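Local structure of uncharacterised protein (Vibrio cholerae, 5KKO) at residues 25-28 against 29-32. The protein is of unknown function and folds as a small, mainly helical chain that assembles with further copies of itself. Numbering follows the deposited sequence.
Sequences SLTP and EQRL. Unlike the reference sequence in segment 29-32: L32 (reference Ile).
T27 and Q30 close a capping box at the start of helix 28-43, each side chain bonding to the other's backbone NH. T27, the N-cap, has OG1 set between its backbone N and carbonyl carbon (chi1 66°), from where it accepts Q30 N at 3.1 Å. The return bond, T27 N to Q30 OE1, is 2.9 Å long and nearly straight, using an in-plane lone pair of the amide oxygen. A water bridges the same OE1 to S25 O, tying the loop further to the first turn.

R31 reaches back along the loop. R31 CB lies 3.5 Å from P28 O, and R31 CG packs against L26 CB at 3.6 Å while also approaching T27 O. Beyond CD the chain bends at chi3 (-119°), turning the guanidinium side-on to L26 O, which accepts from both R31 NE (2.9 Å) and R31 NH2 (3.0 Å). The P28 ring runs alongside, with CG over one guanidinium face. NH1 is hydrogen-bonded to T21 O, so the buried arginine ties T21, just after helix 11-20, to helix 28-43, close to where P28 and L32 pack on a second subunit. P28 CD lies 3.7 Å from R31 NH2.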
loop_
_atom_site.group_PDB
_atom_site.type_symbol
_atom_site.label_atom_id
_atom_site.label_comp_id
_atom_site.label_asym_id
_atom_site.label_seq_id
_atom_site.Cartn_x
_atom_site.Cartn_y
_atom_site.Cartn_z
ATOM N N SER C 25 -25.577 -23.574 3.393
ATOM C CA SER C 25 -26.745 -23.626 2.537
ATOM C C SER C 25 -26.662 -22.717 1.340
ATOM O O SER C 25 -27.636 -22.658 0.557
ATOM C CB SER C 25 -28.011 -23.270 3.326
ATOM O OG SER C 25 -27.886 -21.968 3.916
ATOM N N LEU C 26 -25.522 -22.040 1.160
ATOM C CA LEU C 26 -25.241 -21.303 -0.059
ATOM C C LEU C 26 -24.131 -22.068 -0.751
ATOM O O LEU C 26 -23.217 -22.546 -0.083
ATOM C CB LEU C 26 -24.733 -19.876 0.255
ATOM C CG LEU C 26 -25.837 -18.957 0.811
ATOM C CD1 LEU C 26 -25.140 -17.633 1.066
ATOM C CD2 LEU C 26 -27.011 -18.778 -0.152
ATOM N N THR C 27 -24.165 -22.114 -2.086
ATOM C CA THR C 27 -23.076 -22.802 -2.766
ATOM C C THR C 27 -21.825 -21.929 -2.708
ATOM O O THR C 27 -21.922 -20.721 -2.472
ATOM C CB THR C 27 -23.410 -23.044 -4.204
ATOM O OG1 THR C 27 -23.500 -21.795 -4.878
ATOM C CG2 THR C 27 -24.715 -23.857 -4.402
ATOM N N PRO C 28 -20.667 -22.498 -2.957
ATOM C CA PRO C 28 -19.438 -21.656 -2.976
ATOM C C PRO C 28 -19.565 -20.493 -3.932
ATOM O O PRO C 28 -19.142 -19.371 -3.579
ATOM C CB PRO C 28 -18.353 -22.647 -3.419
ATOM C CG PRO C 28 -18.848 -23.943 -2.739
ATOM C CD PRO C 28 -20.351 -23.941 -3.049
ATOM N N GLU C 29 -20.124 -20.712 -5.099
ATOM C CA GLU C 29 -20.260 -19.631 -6.045
ATOM C C GLU C 29 -21.188 -18.504 -5.524
ATOM O O GLU C 29 -20.922 -17.350 -5.716
ATOM C CB GLU C 29 -20.752 -20.166 -7.420
ATOM C CG GLU C 29 -19.804 -21.192 -8.075
ATOM C CD GLU C 29 -20.078 -22.703 -7.814
ATOM O OE1 GLU C 29 -19.746 -23.543 -8.770
ATOM O OE2 GLU C 29 -20.570 -23.067 -6.691
ATOM N N GLN C 30 -22.277 -18.897 -4.895
ATOM C CA GLN C 30 -23.183 -17.890 -4.331
ATOM C C GLN C 30 -22.489 -17.121 -3.233
ATOM O O GLN C 30 -22.712 -15.919 -3.070
ATOM C CB GLN C 30 -24.439 -18.587 -3.788
ATOM C CG GLN C 30 -25.427 -19.102 -4.883
ATOM C CD GLN C 30 -26.587 -19.861 -4.240
ATOM O OE1 GLN C 30 -26.399 -20.642 -3.264
ATOM N NE2 GLN C 30 -27.767 -19.640 -4.768
ATOM N N ARG C 31 -21.712 -17.837 -2.403
ATOM C CA ARG C 31 -20.986 -17.140 -1.327
ATOM C C ARG C 31 -20.014 -16.127 -1.909
ATOM O O ARG C 31 -19.875 -15.012 -1.409
ATOM C CB ARG C 31 -20.211 -18.159 -0.468
ATOM C CG ARG C 31 -21.185 -19.067 0.338
ATOM C CD ARG C 31 -20.386 -20.021 1.180
ATOM N NE ARG C 31 -20.700 -21.390 0.770
ATOM C CZ ARG C 31 -20.008 -22.470 1.045
ATOM N NH1 ARG C 31 -18.865 -22.452 1.712
ATOM N NH2 ARG C 31 -20.522 -23.608 0.605
ATOM N N LEU C 32 -19.326 -16.518 -2.975
ATOM C CA LEU C 32 -18.404 -15.584 -3.621
ATOM C C LEU C 32 -19.134 -14.383 -4.191
ATOM O O LEU C 32 -18.606 -13.266 -4.102
ATOM C CB LEU C 32 -17.627 -16.288 -4.770
ATOM C CG LEU C 32 -16.553 -17.237 -4.246
ATOM C CD1 LEU C 32 -15.997 -18.113 -5.402
ATOM C CD2 LEU C 32 -15.343 -16.451 -3.608
HETATM O O HOH W 1 -28.218 -22.323 -2.173
#